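Local coordinates for invasion protein InvA (Salmonella enterica, PDB 2X49) that serves as an inner-membrane component of the type III secretion export apparatus and is involved in invasion of the intestinal epithelium, its C-terminal domain being described here, at residues G1-P9 and N142-T150; Q99-V107 and L280-K288. All coordinates share one frame; numbering follows the deposited sequence.

Contact 1 of 2, residues G1-P9 and N142-T150; sequences GSHMTETVP and NEYFGIQET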
ATOM      1  N   GLY A   1      15.456 -17.232   8.792  1.00 22.38           N
ATOM      2  CA  GLY A   1      15.863 -16.242   7.769  1.00 21.86           C
ATOM      3  C   GLY A   1      16.592 -16.877   6.614  1.00 21.49           C
ATOM      4  O   GLY A   1      17.205 -17.951   6.696  1.00 22.75           O
ATOM      5  N   SER A   2      16.446 -16.192   5.507  1.00 21.06           N
ATOM      6  CA  SER A   2      17.218 -16.464   4.315  1.00 20.41           C
ATOM      7  C   SER A   2      17.960 -15.225   3.917  1.00 20.02           C
ATOM      8  O   SER A   2      17.816 -14.158   4.493  1.00 19.85           O
ATOM      9  CB  SER A   2      16.344 -16.892   3.136  1.00 20.63           C
ATOM     10  OG  SER A   2      16.005 -15.769   2.329  1.00 20.24           O
ATOM     11  N   HIS A   3      18.753 -15.433   2.891  1.00 19.70           N
ATOM     12  CA  HIS A   3      19.649 -14.398   2.359  1.00 20.29           C
ATOM     13  C   HIS A   3      18.863 -13.157   1.946  1.00 21.17           C
ATOM     14  O   HIS A   3      19.349 -12.014   1.989  1.00 21.17           O
ATOM     15  CB  HIS A   3      20.486 -14.919   1.179  1.00 20.00           C
ATOM     16  CG  HIS A   3      19.677 -15.350  -0.008  1.00 20.39           C
ATOM     17  ND1 HIS A   3      19.152 -16.618  -0.126  1.00 20.21           N
ATOM     18  CD2 HIS A   3      19.279 -14.675  -1.112  1.00 19.51           C
ATOM     19  CE1 HIS A   3      18.486 -16.715  -1.266  1.00 20.98           C
ATOM     20  NE2 HIS A   3      18.539 -15.542  -1.876  1.00 19.93           N
ATOM     21  N   MET A   4      17.622 -13.411   1.580  1.00 22.19           N
ATOM     22  CA  MET A   4      16.751 -12.355   1.014  1.00 23.59           C
ATOM     23  C   MET A   4      16.594 -11.199   1.966  1.00 22.94           C
ATOM     24  O   MET A   4      16.411 -10.045   1.572  1.00 24.20           O
ATOM     25  CB  MET A   4      15.347 -12.880   0.703  1.00 24.48           C
ATOM     26  CG  MET A   4      15.228 -13.710  -0.548  1.00 28.01           C
ATOM     27  SD  MET A   4      15.522 -12.813  -2.079  1.00 33.77           S
ATOM     28  CE  MET A   4      15.104 -11.128  -1.647  1.00 31.59           C
ATOM     29  N   THR A   5      16.624 -11.555   3.235  1.00 22.23           N
ATOM     30  CA  THR A   5      16.482 -10.583   4.326  1.00 22.25           C
ATOM     31  C   THR A   5      17.844 -10.276   4.923  1.00 22.05           C
ATOM     32  O   THR A   5      18.198  -9.126   5.163  1.00 21.68           O
ATOM     33  CB  THR A   5      15.501 -11.047   5.457  1.00 22.01           C
ATOM     34  OG1 THR A   5      15.746 -12.403   5.813  1.00 22.50           O
ATOM     35  CG2 THR A   5      14.027 -10.896   5.017  1.00 21.35           C
ATOM     36  N   GLU A   6      18.601 -11.346   5.087  1.00 21.45           N
ATOM     37  CA  GLU A   6      19.771 -11.382   5.982  1.00 21.75           C
ATOM     38  C   GLU A   6      20.971 -10.609   5.452  1.00 22.25           C
ATOM     39  O   GLU A   6      21.862 -10.245   6.201  1.00 23.41           O
ATOM     40  CB  GLU A   6      20.170 -12.822   6.363  1.00 21.89           C
ATOM     41  CG  GLU A   6      19.239 -13.410   7.427  1.00 20.98           C
ATOM     42  CD  GLU A   6      19.571 -14.840   7.864  1.00 21.82           C
ATOM     43  OE1 GLU A   6      20.609 -15.415   7.457  1.00 21.40           O
ATOM     44  OE2 GLU A   6      18.762 -15.409   8.635  1.00 23.08           O
ATOM     45  N   THR A   7      20.985 -10.360   4.160  1.00 22.01           N
ATOM     46  CA  THR A   7      22.189  -9.795   3.527  1.00 21.99           C
ATOM     47  C   THR A   7      21.996  -8.371   3.071  1.00 21.88           C
ATOM     48  O   THR A   7      22.911  -7.739   2.544  1.00 21.84           O
ATOM     49  CB  THR A   7      22.706 -10.663   2.346  1.00 22.60           C
ATOM     50  OG1 THR A   7      21.730 -10.709   1.301  1.00 23.99           O
ATOM     51  CG2 THR A   7      23.009 -12.083   2.805  1.00 22.73           C
ATOM     52  N   VAL A   8      20.784  -7.882   3.292  1.00 20.78           N
ATOM     53  CA  VAL A   8      20.356  -6.612   2.703  1.00 21.77           C
ATOM     54  C   VAL A   8      19.619  -5.690   3.678  1.00 20.21           C
ATOM     55  O   VAL A   8      18.431  -5.440   3.515  1.00 21.54           O
ATOM     56  CB  VAL A   8      19.407  -6.822   1.496  1.00 22.01           C
ATOM     57  CG1 VAL A   8      18.132  -7.606   1.903  1.00 23.37           C
ATOM     58  CG2 VAL A   8      19.037  -5.458   0.884  1.00 24.52           C
ATOM     59  N   PRO A   9      20.326  -5.119   4.645  1.00 20.36           N
ATOM     60  CA  PRO A   9      19.599  -4.235   5.594  1.00 19.97           C
ATOM     61  C   PRO A   9      19.023  -2.974   5.030  1.00 18.06           C
ATOM     62  O   PRO A   9      19.500  -2.398   4.071  1.00 17.09           O
ATOM     63  CB  PRO A   9      20.671  -3.868   6.621  1.00 20.32           C
ATOM     64  CG  PRO A   9      21.983  -4.072   5.864  1.00 20.12           C
ATOM     65  CD  PRO A   9      21.760  -5.200   4.934  1.00 21.33           C
ATOM     66  N   ASN A 142       9.709  -7.045  -3.435  1.00 16.21           N
ATOM     67  CA  ASN A 142      10.598  -7.963  -4.164  1.00 15.89           C
ATOM     68  C   ASN A 142      12.073  -7.834  -3.733  1.00 15.69           C
ATOM     69  O   ASN A 142      12.919  -8.666  -4.051  1.00 16.12           O
ATOM     70  CB  ASN A 142      10.448  -7.831  -5.697  1.00 15.91           C
ATOM     71  CG  ASN A 142       9.103  -8.374  -6.231  1.00 21.65           C
ATOM     72  OD1 ASN A 142       8.006  -8.081  -5.540  1.00 31.37           O
ATOM     73  ND2 ASN A 142       9.059  -8.986  -7.310  1.00 29.48           N
ATOM     74  N   GLU A 143      12.354  -6.760  -2.999  1.00 15.34           N
ATOM     75  CA  GLU A 143      13.727  -6.478  -2.541  1.00 16.27           C
ATOM     76  C   GLU A 143      14.139  -7.365  -1.400  1.00 16.44           C
ATOM     77  O   GLU A 143      15.348  -7.579  -1.205  1.00 17.88           O
ATOM     78  CB  GLU A 143      13.945  -4.985  -2.155  1.00 16.92           C
ATOM     79  CG  GLU A 143      13.813  -4.000  -3.333  1.00 18.53           C
ATOM     80  CD  GLU A 143      14.985  -4.041  -4.309  1.00 24.24           C
ATOM     81  OE1 GLU A 143      16.044  -4.649  -4.000  1.00 24.03           O
ATOM     82  OE2 GLU A 143      14.847  -3.425  -5.392  1.00 28.61           O
ATOM     83  N   TYR A 144      13.154  -7.890  -0.683  1.00 15.71           N
ATOM     84  CA  TYR A 144      13.393  -8.660   0.591  1.00 17.38           C
ATOM     85  C   TYR A 144      12.554  -9.918   0.802  1.00 17.57           C
ATOM     86  O   TYR A 144      12.560 -10.543   1.853  1.00 17.68           O
ATOM     87  CB  TYR A 144      13.292  -7.726   1.841  1.00 18.70           C
ATOM     88  CG  TYR A 144      11.965  -7.089   1.989  1.00 17.89           C
ATOM     89  CD1 TYR A 144      10.892  -7.783   2.546  1.00 19.17           C
ATOM     90  CD2 TYR A 144      11.711  -5.841   1.458  1.00 20.04           C
ATOM     91  CE1 TYR A 144       9.641  -7.242   2.600  1.00 20.06           C
ATOM     92  CE2 TYR A 144      10.500  -5.277   1.531  1.00 17.47           C
ATOM     93  CZ  TYR A 144       9.439  -5.968   2.077  1.00 21.65           C
ATOM     94  OH  TYR A 144       8.174  -5.465   2.087  1.00 25.24           O
ATOM     95  N   PHE A 145      11.802 -10.276  -0.215  1.00 17.99           N
ATOM     96  CA  PHE A 145      10.881 -11.461  -0.153  1.00 18.17           C
ATOM     97  C   PHE A 145      10.871 -12.240  -1.459  1.00 19.16           C
ATOM     98  O   PHE A 145      10.676 -11.670  -2.533  1.00 21.84           O
ATOM     99  CB  PHE A 145       9.454 -10.985   0.160  1.00 18.93           C
ATOM    100  CG  PHE A 145       8.457 -12.092   0.277  1.00 18.59           C
ATOM    101  CD1 PHE A 145       8.224 -12.712   1.491  1.00 18.47           C
ATOM    102  CD2 PHE A 145       7.759 -12.536  -0.856  1.00 20.53           C
ATOM    103  CE1 PHE A 145       7.291 -13.768   1.573  1.00 19.41           C
ATOM    104  CE2 PHE A 145       6.868 -13.601  -0.764  1.00 22.64           C
ATOM    105  CZ  PHE A 145       6.646 -14.212   0.439  1.00 20.82           C
ATOM    106  N   GLY A 146      11.036 -13.546  -1.323  1.00 18.45           N
ATOM    107  CA  GLY A 146      11.049 -14.503  -2.474  1.00 18.81           C
ATOM    108  C   GLY A 146      10.732 -15.939  -2.150  1.00 18.54           C
ATOM    109  O   GLY A 146      10.016 -16.253  -1.223  1.00 17.70           O
ATOM    110  N   ILE A 147      11.340 -16.827  -2.911  1.00 18.07           N
ATOM    111  CA  ILE A 147      10.999 -18.253  -2.834  1.00 17.99           C
ATOM    112  C   ILE A 147      11.352 -18.870  -1.496  1.00 17.66           C
ATOM    113  O   ILE A 147      10.666 -19.749  -0.987  1.00 18.29           O
ATOM    114  CB  ILE A 147      11.718 -19.083  -3.947  1.00 19.17           C
ATOM    115  CG1 ILE A 147      11.138 -18.732  -5.303  1.00 22.25           C
ATOM    116  CG2 ILE A 147      11.578 -20.537  -3.659  1.00 21.63           C
ATOM    117  CD1 ILE A 147       9.680 -19.095  -5.441  1.00 27.31           C
ATOM    118  N   GLN A 148      12.468 -18.431  -0.948  1.00 15.18           N
ATOM    119  CA  GLN A 148      12.943 -18.999   0.324  1.00 16.13           C
ATOM    120  C   GLN A 148      11.957 -18.668   1.420  1.00 15.29           C
ATOM    121  O   GLN A 148      11.614 -19.517   2.229  1.00 15.35           O
ATOM    122  CB  GLN A 148      14.375 -18.572   0.725  1.00 15.68           C
ATOM    123  CG  GLN A 148      15.458 -19.165  -0.148  1.00 19.06           C
ATOM    124  CD  GLN A 148      15.254 -20.625  -0.484  1.00 19.16           C
ATOM    125  OE1 GLN A 148      14.930 -20.948  -1.627  1.00 22.54           O
ATOM    126  NE2 GLN A 148      15.494 -21.523   0.479  1.00 18.86           N
ATOM    127  N   GLU A 149      11.478 -17.419   1.413  1.00 16.61           N
ATOM    128  CA  GLU A 149      10.492 -16.970   2.415  1.00 16.60           C
ATOM    129  C   GLU A 149       9.163 -17.688   2.210  1.00 15.88           C
ATOM    130  O   GLU A 149       8.494 -18.137   3.147  1.00 17.72           O
ATOM    131  CB  GLU A 149      10.301 -15.472   2.346  1.00 17.04           C
ATOM    132  CG  GLU A 149      11.458 -14.664   2.862  1.00 17.99           C
ATOM    133  CD  GLU A 149      12.709 -14.701   1.987  1.00 20.14           C
ATOM    134  OE1 GLU A 149      12.598 -14.700   0.720  1.00 18.87           O
ATOM    135  OE2 GLU A 149      13.811 -14.719   2.577  1.00 24.41           O
ATOM    136  N   THR A 150       8.794 -17.820   0.956  1.00 15.23           N
ATOM    137  CA  THR A 150       7.548 -18.538   0.617  1.00 15.31           C
ATOM    138  C   THR A 150       7.609 -19.999   1.083  1.00 14.62           C
ATOM    139  O   THR A 150       6.686 -20.562   1.667  1.00 14.19           O
ATOM    140  CB  THR A 150       7.288 -18.464  -0.905  1.00 14.86           C
ATOM    141  OG1 THR A 150       7.138 -17.098  -1.292  1.00 15.32           O
ATOM    142  CG2 THR A 150       6.063 -19.291  -1.336  1.00 16.36           C
TER
HETATM  143  O   HOH W   1      14.385 -14.499   5.081  1.00 32.54           O

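Contact 2 of 2, residues Q99-V107 and L280-K288; sequences QGSSQYFWV and LDDLLIAHK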
ATOM      1  N   GLN A  99       4.112  16.110  -1.575  1.00 17.62           N
ATOM      2  CA  GLN A  99       4.937  15.131  -2.331  1.00 19.18           C
ATOM      3  C   GLN A  99       4.159  14.739  -3.564  1.00 18.00           C
ATOM      4  O   GLN A  99       3.104  14.131  -3.461  1.00 18.55           O
ATOM      5  CB  GLN A  99       5.252  13.919  -1.443  1.00 21.17           C
ATOM      6  CG  GLN A  99       6.412  13.048  -1.949  1.00 25.25           C
ATOM      7  CD  GLN A  99       7.720  13.287  -1.188  1.00 28.98           C
ATOM      8  OE1 GLN A  99       7.636  13.783   0.076  1.00 33.37           O
ATOM      9  NE2 GLN A  99       8.791  13.025  -1.725  1.00 29.61           N
ATOM     10  N   GLY A 100       4.613  15.177  -4.728  1.00 17.59           N
ATOM     11  CA  GLY A 100       3.803  15.021  -5.939  1.00 16.74           C
ATOM     12  C   GLY A 100       2.557  15.877  -5.854  1.00 16.96           C
ATOM     13  O   GLY A 100       2.647  17.088  -5.671  1.00 16.92           O
ATOM     14  N   SER A 101       1.380  15.272  -6.016  1.00 16.18           N
ATOM     15  CA  SER A 101       0.135  16.043  -5.749  1.00 16.68           C
ATOM     16  C   SER A 101      -0.519  15.708  -4.420  1.00 16.43           C
ATOM     17  O   SER A 101      -1.583  16.251  -4.071  1.00 18.81           O
ATOM     18  CB  SER A 101      -0.874  15.942  -6.893  1.00 16.82           C
ATOM     19  OG  SER A 101      -1.424  14.642  -7.028  1.00 15.64           O
ATOM     20  N   SER A 102       0.150  14.868  -3.661  1.00 15.75           N
ATOM     21  CA  SER A 102      -0.326  14.554  -2.302  1.00 16.53           C
ATOM     22  C   SER A 102       0.119  15.630  -1.355  1.00 16.66           C
ATOM     23  O   SER A 102       1.272  16.042  -1.352  1.00 16.05           O
ATOM     24  CB  SER A 102       0.219  13.234  -1.737  1.00 17.49           C
ATOM     25  OG  SER A 102      -0.440  12.125  -2.233  1.00 19.85           O
ATOM     26  N   GLN A 103      -0.819  16.020  -0.528  1.00 17.10           N
ATOM     27  CA  GLN A 103      -0.576  17.022   0.516  1.00 18.32           C
ATOM     28  C   GLN A 103      -0.835  16.435   1.890  1.00 18.07           C
ATOM     29  O   GLN A 103      -1.697  15.570   2.090  1.00 19.23           O
ATOM     30  CB  GLN A 103      -1.421  18.272   0.298  1.00 21.33           C
ATOM     31  CG  GLN A 103      -0.908  19.289  -0.757  1.00 24.84           C
ATOM     32  CD  GLN A 103      -1.796  20.526  -0.840  1.00 28.91           C
ATOM     33  OE1 GLN A 103      -1.400  21.595  -0.134  1.00 32.54           O
ATOM     34  NE2 GLN A 103      -2.855  20.509  -1.490  1.00 31.17           N
ATOM     35  N   TYR A 104      -0.012  16.904   2.812  1.00 17.36           N
ATOM     36  CA  TYR A 104      -0.073  16.488   4.235  1.00 16.96           C
ATOM     37  C   TYR A 104      -0.164  17.708   5.125  1.00 18.45           C
ATOM     38  O   TYR A 104       0.609  18.630   4.983  1.00 19.72           O
ATOM     39  CB  TYR A 104       1.158  15.675   4.606  1.00 17.73           C
ATOM     40  CG  TYR A 104       1.362  14.481   3.721  1.00 16.07           C
ATOM     41  CD1 TYR A 104       0.889  13.253   4.076  1.00 21.34           C
ATOM     42  CD2 TYR A 104       2.058  14.597   2.518  1.00 18.77           C
ATOM     43  CE1 TYR A 104       1.061  12.177   3.251  1.00 19.56           C
ATOM     44  CE2 TYR A 104       2.226  13.514   1.678  1.00 21.63           C
ATOM     45  CZ  TYR A 104       1.740  12.294   2.075  1.00 19.22           C
ATOM     46  OH  TYR A 104       1.869  11.134   1.349  1.00 26.39           O
ATOM     47  N   PHE A 105      -1.096  17.655   6.067  1.00 17.53           N
ATOM     48  CA  PHE A 105      -1.435  18.790   6.915  1.00 17.58           C
ATOM     49  C   PHE A 105      -1.213  18.440   8.370  1.00 17.97           C
ATOM     50  O   PHE A 105      -1.721  17.451   8.900  1.00 19.48           O
ATOM     51  CB  PHE A 105      -2.899  19.194   6.665  1.00 15.94           C
ATOM     52  CG  PHE A 105      -3.147  19.685   5.254  1.00 17.60           C
ATOM     53  CD1 PHE A 105      -2.999  21.020   4.926  1.00 19.68           C
ATOM     54  CD2 PHE A 105      -3.499  18.795   4.260  1.00 16.90           C
ATOM     55  CE1 PHE A 105      -3.186  21.451   3.620  1.00 20.63           C
ATOM     56  CE2 PHE A 105      -3.720  19.236   2.952  1.00 17.78           C
ATOM     57  CZ  PHE A 105      -3.528  20.524   2.637  1.00 20.16           C
ATOM     58  N   TRP A 106      -0.435  19.294   8.988  1.00 17.59           N
ATOM     59  CA  TRP A 106      -0.044  19.090  10.390  1.00 17.40           C
ATOM     60  C   TRP A 106      -0.471  20.332  11.217  1.00 18.34           C
ATOM     61  O   TRP A 106      -0.333  21.500  10.796  1.00 19.05           O
ATOM     62  CB  TRP A 106       1.459  18.863  10.534  1.00 17.80           C
ATOM     63  CG  TRP A 106       2.040  17.674   9.766  1.00 17.00           C
ATOM     64  CD1 TRP A 106       2.292  17.613   8.403  1.00 18.90           C
ATOM     65  CD2 TRP A 106       2.433  16.438  10.307  1.00 17.96           C
ATOM     66  NE1 TRP A 106       2.838  16.427   8.118  1.00 16.34           N
ATOM     67  CE2 TRP A 106       2.926  15.656   9.251  1.00 15.00           C
ATOM     68  CE3 TRP A 106       2.452  15.911  11.597  1.00 15.59           C
ATOM     69  CZ2 TRP A 106       3.428  14.358   9.443  1.00 16.28           C
ATOM     70  CZ3 TRP A 106       2.919  14.651  11.788  1.00 14.15           C
ATOM     71  CH2 TRP A 106       3.432  13.862  10.724  1.00 16.51           C
ATOM     72  N   VAL A 107      -0.907  20.032  12.446  1.00 17.82           N
ATOM     73  CA  VAL A 107      -1.337  21.052  13.386  1.00 17.46           C
ATOM     74  C   VAL A 107      -0.731  20.807  14.772  1.00 17.28           C
ATOM     75  O   VAL A 107      -0.192  19.747  15.098  1.00 15.95           O
ATOM     76  CB  VAL A 107      -2.884  21.139  13.493  1.00 17.91           C
ATOM     77  CG1 VAL A 107      -3.495  21.479  12.139  1.00 18.86           C
ATOM     78  CG2 VAL A 107      -3.457  19.884  14.047  1.00 16.71           C
ATOM     79  N   LEU A 280      -7.133  14.462  -9.814  1.00 15.81           N
ATOM     80  CA  LEU A 280      -6.515  14.171  -8.506  1.00 16.07           C
ATOM     81  C   LEU A 280      -5.904  15.429  -7.904  1.00 17.06           C
ATOM     82  O   LEU A 280      -5.666  15.493  -6.694  1.00 17.89           O
ATOM     83  CB  LEU A 280      -5.453  13.066  -8.561  1.00 16.19           C
ATOM     84  CG  LEU A 280      -5.929  11.643  -8.893  1.00 16.05           C
ATOM     85  CD1 LEU A 280      -4.721  10.734  -9.184  1.00 17.55           C
ATOM     86  CD2 LEU A 280      -6.804  11.032  -7.783  1.00 16.75           C
ATOM     87  N   ASP A 281      -5.691  16.419  -8.738  1.00 16.75           N
ATOM     88  CA  ASP A 281      -4.787  17.566  -8.396  1.00 16.78           C
ATOM     89  C   ASP A 281      -5.195  18.367  -7.151  1.00 18.72           C
ATOM     90  O   ASP A 281      -4.346  18.894  -6.425  1.00 18.30           O
ATOM     91  CB  ASP A 281      -4.600  18.512  -9.606  1.00 17.14           C
ATOM     92  CG  ASP A 281      -3.686  19.694  -9.308  1.00 19.39           C
ATOM     93  OD1 ASP A 281      -2.487  19.475  -9.042  1.00 20.52           O
ATOM     94  OD2 ASP A 281      -4.166  20.837  -9.373  1.00 19.15           O
ATOM     95  N   ASP A 282      -6.495  18.440  -6.906  1.00 18.54           N
ATOM     96  CA  ASP A 282      -7.015  19.368  -5.872  1.00 19.47           C
ATOM     97  C   ASP A 282      -7.468  18.671  -4.599  1.00 19.28           C
ATOM     98  O   ASP A 282      -8.051  19.283  -3.699  1.00 19.89           O
ATOM     99  CB  ASP A 282      -8.084  20.318  -6.429  1.00 19.05           C
ATOM    100  CG  ASP A 282      -9.409  19.627  -6.762  1.00 22.86           C
ATOM    101  OD1 ASP A 282      -9.543  18.410  -6.539  1.00 27.98           O
ATOM    102  OD2 ASP A 282     -10.319  20.359  -7.241  1.00 29.21           O
ATOM    103  N   LEU A 283      -7.111  17.408  -4.520  1.00 19.10           N
ATOM    104  CA  LEU A 283      -7.401  16.561  -3.307  1.00 19.17           C
ATOM    105  C   LEU A 283      -6.572  16.987  -2.108  1.00 18.73           C
ATOM    106  O   LEU A 283      -5.381  17.324  -2.233  1.00 19.29           O
ATOM    107  CB  LEU A 283      -7.162  15.077  -3.540  1.00 19.54           C
ATOM    108  CG  LEU A 283      -7.947  14.490  -4.689  1.00 22.51           C
ATOM    109  CD1 LEU A 283      -7.655  13.025  -4.812  1.00 20.16           C
ATOM    110  CD2 LEU A 283      -9.423  14.811  -4.417  1.00 25.36           C
ATOM    111  N   LEU A 284      -7.220  16.950  -0.946  1.00 17.10           N
ATOM    112  CA  LEU A 284      -6.586  17.354   0.327  1.00 16.42           C
ATOM    113  C   LEU A 284      -6.312  16.206   1.283  1.00 16.16           C
ATOM    114  O   LEU A 284      -5.773  16.423   2.400  1.00 16.40           O
ATOM    115  CB  LEU A 284      -7.430  18.388   1.069  1.00 16.52           C
ATOM    116  CG  LEU A 284      -7.682  19.692   0.349  1.00 14.97           C
ATOM    117  CD1 LEU A 284      -8.474  20.606   1.281  1.00 17.35           C
ATOM    118  CD2 LEU A 284      -6.367  20.366  -0.048  1.00 16.51           C
ATOM    119  N   ILE A 285      -6.714  15.025   0.850  1.00 15.93           N
ATOM    120  CA  ILE A 285      -6.357  13.773   1.523  1.00 16.28           C
ATOM    121  C   ILE A 285      -5.240  13.069   0.719  1.00 16.87           C
ATOM    122  O   ILE A 285      -5.346  12.881  -0.476  1.00 18.40           O
ATOM    123  CB  ILE A 285      -7.585  12.888   1.718  1.00 17.12           C
ATOM    124  CG1 ILE A 285      -8.593  13.633   2.613  1.00 19.17           C
ATOM    125  CG2 ILE A 285      -7.224  11.572   2.321  1.00 18.23           C
ATOM    126  CD1 ILE A 285      -9.755  12.752   3.018  1.00 21.35           C
ATOM    127  N   ALA A 286      -4.147  12.745   1.399  1.00 15.81           N
ATOM    128  CA  ALA A 286      -2.980  12.092   0.740  1.00 15.49           C
ATOM    129  C   ALA A 286      -3.372  10.784   0.086  1.00 15.63           C
ATOM    130  O   ALA A 286      -4.227  10.064   0.558  1.00 14.88           O
ATOM    131  CB  ALA A 286      -1.877  11.826   1.741  1.00 15.24           C
ATOM    132  N   HIS A 287      -2.696  10.475  -1.006  1.00 14.11           N
ATOM    133  CA  HIS A 287      -3.032   9.282  -1.798  1.00 15.93           C
ATOM    134  C   HIS A 287      -2.929   7.984  -1.048  1.00 14.98           C
ATOM    135  O   HIS A 287      -3.738   7.090  -1.311  1.00 16.19           O
ATOM    136  CB  HIS A 287      -2.203   9.211  -3.093  1.00 16.06           C
ATOM    137  CG  HIS A 287      -2.397  10.408  -3.959  1.00 20.32           C
ATOM    138  ND1 HIS A 287      -1.575  10.707  -5.028  1.00 24.20           N
ATOM    139  CD2 HIS A 287      -3.293  11.419  -3.868  1.00 21.50           C
ATOM    140  CE1 HIS A 287      -1.974  11.848  -5.568  1.00 28.12           C
ATOM    141  NE2 HIS A 287      -3.014  12.300  -4.883  1.00 24.32           N
ATOM    142  N   LYS A 288      -1.967   7.873  -0.124  1.00 15.02           N
ATOM    143  CA  LYS A 288      -1.801   6.604   0.622  1.00 15.74           C
ATOM    144  C   LYS A 288      -2.983   6.323   1.511  1.00 15.30           C
ATOM    145  O   LYS A 288      -3.157   5.204   1.965  1.00 17.03           O
ATOM    146  CB  LYS A 288      -0.540   6.531   1.482  1.00 14.72           C
ATOM    147  CG  LYS A 288      -0.429   7.567   2.507  1.00 15.17           C
ATOM    148  CD  LYS A 288       0.854   7.396   3.371  1.00 17.17           C
ATOM    149  CE  LYS A 288       0.920   8.434   4.468  1.00 18.03           C
ATOM    150  NZ  LYS A 288      -0.074   8.069   5.513  1.00 20.85           N
TER
HETATM  151  O   HOH W   2      -3.966  15.094  -4.826  1.00 24.51           O
HETATM  152  O   HOH W   3      -3.723  14.918   3.615  1.00 17.69           O
HETATM  153  O   HOH W   4      -3.534  14.904  -1.210  1.00 25.56           O
HETATM  154  O   HOH W   5       0.461   9.626  -0.239  1.00 18.63           O

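Contact 1 of 2, residues G1-P9 and N142-T150
Ser2 and Met4 meet Glu149 where two helix N-termini, each with its own cap, come together. Ser2 is the N-cap of helix 3-6, its OG accepting from Met4 N at 3.0 Å. Gly146 is the N-cap of helix 147-158, and its N donates to Glu149 OE1 three residues on, the half of a capping box open to a glycine. Residues 1-4 read Gly-Ser-His-Met and probably remain from the expression construct.

Polar contacts converge on the other carboxylate oxygen. Ser2 OG donates to Glu149 OE2, but the modelled 2.4 Å is very short and its exact geometry doubtful. A water accepts from Ser2 N and donates to Glu149 OE2 at 2.6 Å, and it also bonds Thr5 OG1, bridging the two helix starts.

Van der Waals contacts are made mainly by Met4, which crosses Glu149 at about a right angle, its CG 3.1 Å from OE1. Bends at chi2 (-66°) and chi3 turn Met4 CE toward the 142-146 backbone, 3.6 Å from Glu143 O. Ser2 CB abuts Gln148 CB.

Backbone carbonyls are touched by carbon from both segments. Thr5 CG2 lies 3.5 Å from Tyr144 O, while the Tyr144 ring leads away and its OH bonds Leu137 O. In return, Tyr144 CA directs a CA-H...O contact to Met4 O, 3.5 Å long with 149° at the hydrogen.

Contact 2 of 2, residues Q99-V107 and L280-K288
Ser102 and His287 form a tight part of this contact. With chi1 at -79°, Ser102 OG sits beside its own backbone N and accepts from His287 N at 3.1 Å in a nearly straight bond (170°). The same oxygen lies over one face of the imidazole, 3.1 Å above the plane and offset toward the rim. Ser101 OG comes instead to the ring edge, 3.2 Å from His287 CE1, so the two neighbouring serines meet the ring from different directions. Close by, the Ala286 methyl presses obliquely on the Tyr104 ring, with CB 3.3 Å from CE1. Lys288 CE lies at the edge of that ring, and its NZ continues to His131 and a salt bridge with Glu128.

The serines belong to a beta hairpin: a type II' turn, with Gly100 at positive phi, joins strands 95-99 and 102-107 of an antiparallel sheet. The loop between helix 266-280 and strand 291-294 packs against it, so the antiparallel sheet meets the loop that leads into the parallel sheet.

Elsewhere water separates the backbones. One water donates to both Ser101 O and Leu280 O and also bonds His287 NE2; another donates to Gln103 O and Leu284 O, the latter at 2.8 Å, and lies in plane at the Phe105 ring edge. Toward the more exposed side the fit is looser. Gln103 and Leu284 run side by side in the same direction, NE2 of Gln103 3.8 Å from CD2 of Leu284, and exposed Asp281 brings OD1 no nearer than 4.4 Å to Ser101 CB.

The two contacts lie on opposite sides of the chain's centre, about 33 Å apart between their centres, and share no element. Contact 1 is partly buried near the surface and joins the N-terminal turn of helix to the start of helix 147-158; contact 2 is mostly buried and sets a hairpin of the antiparallel sheet against the loop leading to strand 291-294. Their chemistry follows: a carboxylate and helix caps, with one bridging water, dominate contact 1, whereas rings, methyls and a serine hydroxyl do so in contact 2, where several waters span the backbones. Along the chain the segments alternate, so residues 99-107 fall between the halves of contact 1.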